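ORC1-type DNA replication protein 2 (Aeropyrum pernix, PDB 1W5T) binds DNA and takes part in regulating DNA replication, carrying an N-terminal AAA+ ATPase domain and a C-terminal winged-helix domain. Local coordinates at residues E225-L230 / R261-L266; L242-D247 / L281-V286; D247-D252 / K288-N293. One frame throughout, in Å; residues are numbered along the deposited sequence.

Contact 1: E225-L230 / R261-L266. With ANP (phosphoaminophosphonic acid-adenylate ester), chain D.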
loop_
_atom_site.group_PDB
_atom_site.type_symbol
_atom_site.label_atom_id
_atom_site.label_comp_id
_atom_site.label_asym_id
_atom_site.label_seq_id
_atom_site.Cartn_x
_atom_site.Cartn_y
_atom_site.Cartn_z
ATOM N N GLU A 225 -18.301 3.854 -9.969
ATOM C CA GLU A 225 -19.092 3.989 -11.181
ATOM C C GLU A 225 -18.559 3.117 -12.332
ATOM O O GLU A 225 -19.347 2.484 -13.024
ATOM C CB GLU A 225 -19.256 5.451 -11.582
ATOM C CG GLU A 225 -19.901 5.625 -12.932
ATOM C CD GLU A 225 -19.887 7.078 -13.388
ATOM O OE1 GLU A 225 -20.952 7.705 -13.457
ATOM O OE2 GLU A 225 -18.804 7.602 -13.686
ATOM N N GLN A 226 -17.234 3.085 -12.482
ATOM C CA GLN A 226 -16.532 2.171 -13.353
ATOM C C GLN A 226 -16.745 0.690 -12.967
ATOM O O GLN A 226 -16.981 -0.130 -13.839
ATOM C CB GLN A 226 -15.025 2.533 -13.390
ATOM C CG GLN A 226 -14.161 1.628 -14.248
ATOM C CD GLN A 226 -12.699 2.012 -14.210
ATOM O OE1 GLN A 226 -12.111 2.160 -13.124
ATOM N NE2 GLN A 226 -12.089 2.174 -15.396
ATOM N N ARG A 227 -16.688 0.325 -11.687
ATOM C CA ARG A 227 -17.054 -1.058 -11.335
ATOM C C ARG A 227 -18.537 -1.400 -11.699
ATOM O O ARG A 227 -18.836 -2.457 -12.270
ATOM C CB ARG A 227 -16.764 -1.380 -9.861
ATOM C CG ARG A 227 -15.308 -1.597 -9.462
ATOM C CD ARG A 227 -14.315 -2.099 -10.553
ATOM N NE ARG A 227 -12.993 -1.669 -10.173
ATOM C CZ ARG A 227 -12.077 -2.440 -9.611
ATOM N NH1 ARG A 227 -12.314 -3.751 -9.415
ATOM N NH2 ARG A 227 -10.892 -1.900 -9.266
ATOM N N ALA A 228 -19.467 -0.519 -11.383
ATOM C CA ALA A 228 -20.856 -0.770 -11.780
ATOM C C ALA A 228 -20.983 -1.018 -13.311
ATOM O O ALA A 228 -21.424 -2.097 -13.747
ATOM C CB ALA A 228 -21.749 0.339 -11.343
ATOM N N GLU A 229 -20.503 -0.060 -14.104
ATOM C CA GLU A 229 -20.514 -0.141 -15.573
ATOM C C GLU A 229 -19.974 -1.410 -16.177
ATOM O O GLU A 229 -20.601 -1.961 -17.074
ATOM C CB GLU A 229 -19.796 1.053 -16.199
ATOM C CG GLU A 229 -20.532 2.376 -16.103
ATOM C CD GLU A 229 -19.700 3.512 -16.636
ATOM O OE1 GLU A 229 -20.114 4.676 -16.531
ATOM O OE2 GLU A 229 -18.616 3.265 -17.178
ATOM N N LEU A 230 -18.817 -1.878 -15.696
ATOM C CA LEU A 230 -18.201 -3.115 -16.163
ATOM C C LEU A 230 -18.799 -4.358 -15.521
ATOM O O LEU A 230 -18.709 -5.456 -16.072
ATOM C CB LEU A 230 -16.712 -3.080 -15.820
ATOM C CG LEU A 230 -15.915 -1.857 -16.307
ATOM C CD1 LEU A 230 -14.506 -1.801 -15.657
ATOM C CD2 LEU A 230 -15.826 -1.778 -17.855
ATOM N N ARG A 261 -12.466 -1.126 0.375
ATOM C CA ARG A 261 -13.636 -1.145 1.238
ATOM C C ARG A 261 -14.877 -0.688 0.489
ATOM O O ARG A 261 -15.943 -1.221 0.711
ATOM C CB ARG A 261 -13.434 -0.250 2.433
ATOM C CG ARG A 261 -13.758 -0.897 3.734
ATOM C CD ARG A 261 -13.329 -0.086 4.989
ATOM N NE ARG A 261 -13.898 -0.753 6.137
ATOM C CZ ARG A 261 -14.722 -0.272 7.076
ATOM N NH1 ARG A 261 -15.136 -1.140 7.984
ATOM N NH2 ARG A 261 -15.103 1.001 7.162
ATOM N N ALA A 262 -14.740 0.321 -0.374
ATOM C CA ALA A 262 -15.872 0.843 -1.119
ATOM C C ALA A 262 -16.440 -0.199 -2.094
ATOM O O ALA A 262 -17.662 -0.427 -2.113
ATOM C CB ALA A 262 -15.516 2.113 -1.839
ATOM N N ILE A 263 -15.533 -0.839 -2.840
ATOM C CA ILE A 263 -15.881 -1.855 -3.804
ATOM C C ILE A 263 -16.532 -3.087 -3.165
ATOM O O ILE A 263 -17.483 -3.650 -3.737
ATOM C CB ILE A 263 -14.635 -2.242 -4.643
ATOM C CG1 ILE A 263 -14.316 -1.123 -5.613
ATOM C CG2 ILE A 263 -14.869 -3.509 -5.444
ATOM C CD1 ILE A 263 -12.927 -1.231 -6.152
ATOM N N VAL A 264 -16.034 -3.496 -2.011
ATOM C CA VAL A 264 -16.552 -4.657 -1.291
ATOM C C VAL A 264 -17.983 -4.337 -0.788
ATOM O O VAL A 264 -18.897 -5.168 -0.902
ATOM C CB VAL A 264 -15.606 -5.066 -0.114
ATOM C CG1 VAL A 264 -16.214 -6.127 0.726
ATOM C CG2 VAL A 264 -14.283 -5.596 -0.653
ATOM N N ALA A 265 -18.184 -3.139 -0.264
ATOM C CA ALA A 265 -19.536 -2.661 0.042
ATOM C C ALA A 265 -20.519 -2.782 -1.116
ATOM O O ALA A 265 -21.646 -3.217 -0.924
ATOM C CB ALA A 265 -19.503 -1.215 0.546
ATOM N N LEU A 266 -20.106 -2.350 -2.299
ATOM C CA LEU A 266 -20.971 -2.364 -3.462
ATOM C C LEU A 266 -21.235 -3.837 -3.837
ATOM O O LEU A 266 -22.383 -4.217 -4.097
ATOM C CB LEU A 266 -20.359 -1.537 -4.616
ATOM C CG LEU A 266 -21.026 -1.643 -5.997
ATOM C CD1 LEU A 266 -22.475 -1.276 -5.870
ATOM C CD2 LEU A 266 -20.415 -0.745 -7.047
HETATM P PG ANP D . -3.062 -2.588 0.679
HETATM O O1G ANP D . -3.889 -3.703 1.447
HETATM O O2G ANP D . -1.804 -3.290 0.004
HETATM O O3G ANP D . -2.605 -1.390 1.616
HETATM P PB ANP D . -3.421 -1.255 -1.970
HETATM O O1B ANP D . -2.254 -2.031 -2.702
HETATM O O2B ANP D . -2.908 0.164 -1.578
HETATM N N3B ANP D . -4.067 -2.081 -0.620
HETATM P PA ANP D . -5.117 -1.963 -4.182
HETATM O O1A ANP D . -4.308 -1.583 -5.509
HETATM O O2A ANP D . -4.939 -3.511 -3.894
HETATM O O3A ANP D . -4.708 -1.021 -2.936
HETATM O "O5'" ANP D . -6.660 -1.520 -4.352
HETATM C "C5'" ANP D . -7.804 -1.811 -3.533
HETATM C "C4'" ANP D . -8.968 -2.049 -4.499
HETATM O "O4'" ANP D . -9.357 -0.822 -5.130
HETATM C "C3'" ANP D . -8.596 -2.963 -5.664
HETATM O "O3'" ANP D . -9.736 -3.693 -6.021
HETATM C "C2'" ANP D . -8.249 -2.022 -6.810
HETATM O "O2'" ANP D . -8.372 -2.556 -8.128
HETATM C "C1'" ANP D . -9.225 -0.882 -6.554
HETATM N N9 ANP D . -8.633 0.391 -6.945
HETATM C C8 ANP D . -7.718 1.114 -6.203
HETATM N N7 ANP D . -7.353 2.260 -6.829
HETATM C C5 ANP D . -8.049 2.336 -7.972
HETATM C C6 ANP D . -8.226 3.222 -9.168
HETATM N N6 ANP D . -7.553 4.399 -9.312
HETATM N N1 ANP D . -9.066 2.836 -10.167
HETATM C C2 ANP D . -9.765 1.712 -10.129
HETATM N N3 ANP D . -9.686 0.815 -9.113
HETATM C C4 ANP D . -8.836 1.109 -8.013
#
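Arg227 and Ile263 meet where two helices of the ATPase lid converge on the bound nucleotide, and the pair illustrates how one side chain can serve a protein core and a ligand at once. The van der Waals part of the contact is the methyl tip of Ile263 lying over the middle of one face of the Arg227 guanidinium, with CD1 of Ile263 3.8 Å from CZ of Arg227. Further back, CG of Arg227 rests 4.0 Å from CG1 of Ile263. A bend at chi2 (-26°) turns the arginine chain so that its guanidinium comes beneath the isoleucine methyl. Leu266 adds a looser contact, its CD2 4.4 Å from the backbone N of Ala228.

The polar part is directed at the ligand. NH2 of Arg227 donates to O2' of ANP at 2.8 Å and to N3 of ANP at 3.0 Å, the latter with an N-H...N angle of 152°, so a single nitrogen ties the ribose to the adenine. The ribose hydroxyl lies in the guanidinium plane, at its edge, while NH1 is held by the carbonyl of Val14. Cutting Arg227 back to an alanine is likely to deprive O2' and N3 of their shared donor and to leave the CD1 methyl of Ile263 without the flat group it covers.

Van der Waals contact with the sugar completes the set, CD1 of Ile263 approaching O4' of ANP to 3.7 Å. Arg227 is an established ATP-binding residue, and with Tyr215 and the P-loop residues Gly64, Lys65, Thr66 and Thr67 it encloses the nucleotide between lid and ATPase core, as is typical of AAA+ proteins.

Contact 2: L242-D247 / L281-V286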
loop_
_atom_site.group_PDB
_atom_site.type_symbol
_atom_site.label_atom_id
_atom_site.label_comp_id
_atom_site.label_asym_id
_atom_site.label_seq_id
_atom_site.Cartn_x
_atom_site.Cartn_y
_atom_site.Cartn_z
ATOM N N LEU A 242 -24.345 4.568 -5.269
ATOM C CA LEU A 242 -22.888 4.625 -5.149
ATOM C C LEU A 242 -22.431 5.798 -4.260
ATOM O O LEU A 242 -21.390 5.716 -3.588
ATOM C CB LEU A 242 -22.241 4.758 -6.531
ATOM C CG LEU A 242 -22.680 3.841 -7.670
ATOM C CD1 LEU A 242 -21.935 4.215 -8.970
ATOM C CD2 LEU A 242 -22.503 2.367 -7.310
ATOM N N GLU A 243 -23.201 6.887 -4.270
ATOM C CA GLU A 243 -22.873 8.059 -3.467
ATOM C C GLU A 243 -22.899 7.732 -2.003
ATOM O O GLU A 243 -22.102 8.266 -1.236
ATOM C CB GLU A 243 -23.889 9.153 -3.670
ATOM C CG GLU A 243 -23.611 10.029 -4.845
ATOM C CD GLU A 243 -24.811 10.894 -5.180
ATOM O OE1 GLU A 243 -25.334 11.570 -4.234
ATOM O OE2 GLU A 243 -25.201 10.890 -6.389
ATOM N N LEU A 244 -23.843 6.866 -1.642
ATOM C CA LEU A 244 -24.026 6.398 -0.293
ATOM C C LEU A 244 -22.770 5.729 0.259
ATOM O O LEU A 244 -22.567 5.713 1.466
ATOM C CB LEU A 244 -25.219 5.439 -0.245
ATOM C CG LEU A 244 -26.570 6.157 -0.435
ATOM C CD1 LEU A 244 -27.691 5.179 -0.678
ATOM C CD2 LEU A 244 -26.935 7.162 0.735
ATOM N N ILE A 245 -21.950 5.160 -0.618
ATOM C CA ILE A 245 -20.772 4.447 -0.196
ATOM C C ILE A 245 -19.660 5.466 -0.103
ATOM O O ILE A 245 -19.053 5.658 0.969
ATOM C CB ILE A 245 -20.427 3.309 -1.156
ATOM C CG1 ILE A 245 -21.554 2.257 -1.168
ATOM C CG2 ILE A 245 -19.134 2.620 -0.686
ATOM C CD1 ILE A 245 -21.555 1.219 -2.348
ATOM N N SER A 246 -19.450 6.170 -1.221
ATOM C CA SER A 246 -18.387 7.170 -1.337
ATOM C C SER A 246 -18.505 8.320 -0.326
ATOM O O SER A 246 -17.489 8.762 0.189
ATOM C CB SER A 246 -18.221 7.675 -2.786
ATOM O OG SER A 246 -19.432 8.104 -3.361
ATOM N N ASP A 247 -19.727 8.746 0.001
ATOM C CA ASP A 247 -19.943 9.790 1.018
ATOM C C ASP A 247 -19.479 9.386 2.399
ATOM O O ASP A 247 -19.059 10.222 3.172
ATOM C CB ASP A 247 -21.417 10.202 1.119
ATOM C CG ASP A 247 -21.755 11.360 0.216
ATOM O OD1 ASP A 247 -21.066 11.559 -0.811
ATOM O OD2 ASP A 247 -22.704 12.129 0.452
ATOM N N LEU A 281 -30.630 -2.715 -6.933
ATOM C CA LEU A 281 -30.273 -2.226 -5.616
ATOM C C LEU A 281 -31.371 -1.362 -5.041
ATOM O O LEU A 281 -32.210 -0.794 -5.762
ATOM C CB LEU A 281 -28.994 -1.410 -5.649
ATOM C CG LEU A 281 -27.705 -2.094 -6.045
ATOM C CD1 LEU A 281 -26.564 -1.082 -6.190
ATOM C CD2 LEU A 281 -27.347 -3.203 -5.065
ATOM N N SER A 282 -31.352 -1.253 -3.717
ATOM C CA SER A 282 -32.116 -0.212 -3.055
ATOM C C SER A 282 -31.168 0.498 -2.095
ATOM O O SER A 282 -30.103 -0.048 -1.759
ATOM C CB SER A 282 -33.329 -0.817 -2.339
ATOM O OG SER A 282 -32.934 -1.556 -1.211
ATOM N N GLU A 283 -31.521 1.705 -1.673
ATOM C CA GLU A 283 -30.725 2.426 -0.716
ATOM C C GLU A 283 -30.507 1.721 0.622
ATOM O O GLU A 283 -29.410 1.811 1.205
ATOM C CB GLU A 283 -31.343 3.799 -0.491
ATOM C CG GLU A 283 -31.579 4.524 -1.800
ATOM C CD GLU A 283 -31.834 5.976 -1.602
ATOM O OE1 GLU A 283 -32.181 6.686 -2.567
ATOM O OE2 GLU A 283 -31.705 6.408 -0.470
ATOM N N ASP A 284 -31.554 1.043 1.121
ATOM C CA ASP A 284 -31.470 0.260 2.361
ATOM C C ASP A 284 -30.357 -0.787 2.303
ATOM O O ASP A 284 -29.589 -0.941 3.254
ATOM C CB ASP A 284 -32.812 -0.403 2.690
ATOM C CG ASP A 284 -33.900 0.622 3.103
ATOM O OD1 ASP A 284 -35.068 0.235 3.212
ATOM O OD2 ASP A 284 -33.699 1.831 3.326
ATOM N N LEU A 285 -30.276 -1.493 1.180
ATOM C CA LEU A 285 -29.305 -2.573 1.017
ATOM C C LEU A 285 -27.882 -2.018 0.956
ATOM O O LEU A 285 -26.991 -2.540 1.578
ATOM C CB LEU A 285 -29.647 -3.429 -0.218
ATOM C CG LEU A 285 -30.940 -4.260 -0.006
ATOM C CD1 LEU A 285 -31.535 -4.755 -1.324
ATOM C CD2 LEU A 285 -30.721 -5.493 0.966
ATOM N N VAL A 286 -27.703 -0.917 0.245
ATOM C CA VAL A 286 -26.413 -0.246 0.168
ATOM C C VAL A 286 -26.019 0.239 1.550
ATOM O O VAL A 286 -24.917 -0.054 2.010
ATOM C CB VAL A 286 -26.424 0.915 -0.856
ATOM C CG1 VAL A 286 -25.152 1.757 -0.776
ATOM C CG2 VAL A 286 -26.591 0.345 -2.260
#
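Val286 presents its CG1 methyl to two consecutive residues of the facing helix, a small example of how a beta-branched side chain can fill the angle between neighbours. That methyl lies 3.7 Å from CB of Leu244 and equally 3.7 Å from CG1 of Ile245. It is placed there because CG1 stands anti to the backbone N of Val286 (chi1 171°). Ile245 and Val286 cross at about a right angle, so the isoleucine offers the flank of its chain: besides CG1, its CD1 comes within 4.0 Å of Val286 CG1.

Leu244 reaches farther along the partner helix. Its CD1 methyl settles against the root of Glu283, 3.9 Å from CB, and the two side chains again run nearly perpendicular. The glutamate thus lends only its aliphatic part to the leucine. Its carboxylate is engaged by salt bridges to Arg240 and Arg287, which probably helps an acidic residue to border an apolar seam.

At the start of the 283-292 helix, Ser282 occupies the N-cap position. Within helix 239-249, Leu242 O accepts three donors: Ser246 OG, at 3.1 Å, and the backbone amides of Ile245 and Ser246.

The contact joins helix 239-249 to the beginning of helix 283-292. Ile245 also packs on Leu224 of helix 217-231 and on Ala262 and Leu266 of helix 259-275, whereas His241, one turn earlier on its own helix, touches both Glu283 and Val286.

Contact 3: D247-D252 / K288-N293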
loop_
_atom_site.group_PDB
_atom_site.type_symbol
_atom_site.label_atom_id
_atom_site.label_comp_id
_atom_site.label_asym_id
_atom_site.label_seq_id
_atom_site.Cartn_x
_atom_site.Cartn_y
_atom_site.Cartn_z
ATOM N N ASP A 247 -19.727 8.746 0.001
ATOM C CA ASP A 247 -19.943 9.790 1.018
ATOM C C ASP A 247 -19.479 9.386 2.399
ATOM O O ASP A 247 -19.059 10.222 3.172
ATOM C CB ASP A 247 -21.417 10.202 1.119
ATOM C CG ASP A 247 -21.755 11.360 0.216
ATOM O OD1 ASP A 247 -21.066 11.559 -0.811
ATOM O OD2 ASP A 247 -22.704 12.129 0.452
ATOM N N VAL A 248 -19.573 8.101 2.714
ATOM C CA VAL A 248 -19.105 7.600 4.003
ATOM C C VAL A 248 -17.614 7.293 3.969
ATOM O O VAL A 248 -16.920 7.649 4.922
ATOM C CB VAL A 248 -19.896 6.347 4.470
ATOM C CG1 VAL A 248 -19.439 5.879 5.847
ATOM C CG2 VAL A 248 -21.371 6.616 4.493
ATOM N N TYR A 249 -17.111 6.635 2.905
ATOM C CA TYR A 249 -15.692 6.180 2.897
ATOM C C TYR A 249 -14.650 7.249 2.539
ATOM O O TYR A 249 -13.465 7.135 2.914
ATOM C CB TYR A 249 -15.494 4.928 2.068
ATOM C CG TYR A 249 -16.202 3.701 2.619
ATOM C CD1 TYR A 249 -16.512 2.648 1.798
ATOM C CD2 TYR A 249 -16.569 3.617 3.962
ATOM C CE1 TYR A 249 -17.159 1.548 2.275
ATOM C CE2 TYR A 249 -17.248 2.521 4.457
ATOM C CZ TYR A 249 -17.533 1.472 3.614
ATOM O OH TYR A 249 -18.174 0.332 4.106
ATOM N N GLY A 250 -15.098 8.294 1.829
ATOM C CA GLY A 250 -14.215 9.378 1.424
ATOM C C GLY A 250 -13.382 9.910 2.594
ATOM O O GLY A 250 -13.913 10.131 3.689
ATOM N N GLU A 251 -12.079 10.124 2.365
ATOM C CA GLU A 251 -11.180 10.585 3.412
ATOM C C GLU A 251 -11.440 12.038 3.742
ATOM O O GLU A 251 -11.206 12.470 4.867
ATOM C CB GLU A 251 -9.730 10.329 3.051
ATOM C CG GLU A 251 -9.077 11.422 2.219
ATOM C CD GLU A 251 -8.578 12.586 3.070
ATOM O OE1 GLU A 251 -8.012 12.331 4.180
ATOM O OE2 GLU A 251 -8.770 13.744 2.632
ATOM N N ASP A 252 -11.950 12.788 2.768
ATOM C CA ASP A 252 -12.461 14.143 3.035
ATOM C C ASP A 252 -13.746 14.159 3.895
ATOM O O ASP A 252 -14.102 15.170 4.456
ATOM C CB ASP A 252 -12.680 14.929 1.738
ATOM C CG ASP A 252 -13.496 14.170 0.715
ATOM O OD1 ASP A 252 -13.914 14.772 -0.299
ATOM O OD2 ASP A 252 -13.749 12.959 0.797
ATOM N N LYS A 288 -27.191 -0.744 4.456
ATOM C CA LYS A 288 -26.898 -1.973 5.142
ATOM C C LYS A 288 -25.459 -2.452 4.897
ATOM O O LYS A 288 -24.735 -2.793 5.844
ATOM C CB LYS A 288 -27.872 -3.069 4.701
ATOM C CG LYS A 288 -27.774 -4.330 5.539
ATOM C CD LYS A 288 -28.569 -4.180 6.867
ATOM C CE LYS A 288 -28.889 -5.560 7.557
ATOM N NZ LYS A 288 -29.139 -5.308 9.037
ATOM N N ALA A 289 -25.055 -2.491 3.631
ATOM C CA ALA A 289 -23.749 -3.041 3.271
ATOM C C ALA A 289 -22.638 -2.216 3.917
ATOM O O ALA A 289 -21.648 -2.773 4.381
ATOM C CB ALA A 289 -23.582 -3.121 1.785
ATOM N N VAL A 290 -22.831 -0.906 3.964
ATOM C CA VAL A 290 -21.835 0.021 4.463
ATOM C C VAL A 290 -21.621 -0.178 5.956
ATOM O O VAL A 290 -20.508 0.005 6.485
ATOM C CB VAL A 290 -22.286 1.460 4.211
ATOM C CG1 VAL A 290 -21.602 2.437 5.153
ATOM C CG2 VAL A 290 -22.059 1.860 2.764
ATOM N N SER A 291 -22.688 -0.609 6.624
ATOM C CA SER A 291 -22.706 -0.708 8.061
ATOM C C SER A 291 -22.234 -2.054 8.604
ATOM O O SER A 291 -21.898 -2.126 9.800
ATOM C CB SER A 291 -24.105 -0.373 8.582
ATOM O OG SER A 291 -24.954 -1.513 8.612
ATOM N N GLU A 292 -22.268 -3.106 7.766
ATOM C CA GLU A 292 -21.713 -4.438 8.124
ATOM C C GLU A 292 -20.276 -4.588 7.591
ATOM O O GLU A 292 -19.537 -5.494 7.992
ATOM C CB GLU A 292 -22.575 -5.642 7.647
ATOM C CG GLU A 292 -24.054 -5.401 7.425
ATOM C CD GLU A 292 -24.950 -6.286 8.260
ATOM O OE1 GLU A 292 -25.524 -7.269 7.729
ATOM O OE2 GLU A 292 -25.105 -5.981 9.452
ATOM N N ASN A 293 -19.892 -3.710 6.676
ATOM C CA ASN A 293 -18.588 -3.760 6.094
ATOM C C ASN A 293 -17.634 -3.317 7.166
ATOM O O ASN A 293 -17.308 -2.135 7.244
ATOM C CB ASN A 293 -18.536 -2.824 4.900
ATOM C CG ASN A 293 -17.348 -3.082 3.976
ATOM O OD1 ASN A 293 -16.835 -2.144 3.354
ATOM N ND2 ASN A 293 -16.943 -4.341 3.839
HETATM O O HOH W 1 -18.119 0.403 6.912
#
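A single water joins Tyr249 of helix 239-249 to two carbonyls at the C-terminal end of helix 283-292: it accepts from Tyr249 OH at 2.8 Å and donates to Asn293 O at 2.7 Å and to Val290 O, the last at a modelled length too short to be relied on. The water thus satisfies two carbonyls where this helix runs out. It sits at the edge of the tyrosine ring and in its plane, in line with its role as acceptor from the phenol. With CG beside the backbone N (chi1 -65°), the ring extends toward the partner helix, and OH also comes to 3.3 Å from CB of Asn293.

The apolar share centres on Val290. Val248 and Val290 meet tip to tip, CG1 to CG1 at 4.1 Å, beside the phenol, whose CE2 lies 4.4 Å from the same methyl of Val290.

The contact thus links the C-terminal end of helix 239-249, beyond which Gly250 is the first residue to depart from helical backbone angles, with that of helix 283-292. Helix 259-275 borders both: Arg261 touches Tyr249 and Asn293, and Asn293 also rests on Val264 and Met268.

The three contacts show chemistry changing across one helical bundle. Contact 1 is buried and turned to the nucleotide, whereas contacts 2 and 3 are partly buried and lie farther from it. The latter two share helices 239-249 and 283-292 and overlap at Asp247: contact 2 is apolar with a charged border, and contact 3 adds a water-mediated polar join near the helix ends. Helix 259-275 connects all of them. Leu266 of contact 1 packs on Leu242 and Ile245 of contact 2, while Ala262 lies against Tyr249 of contact 3. Ile245 in turn meets Val290, so contacts 2 and 3 adjoin.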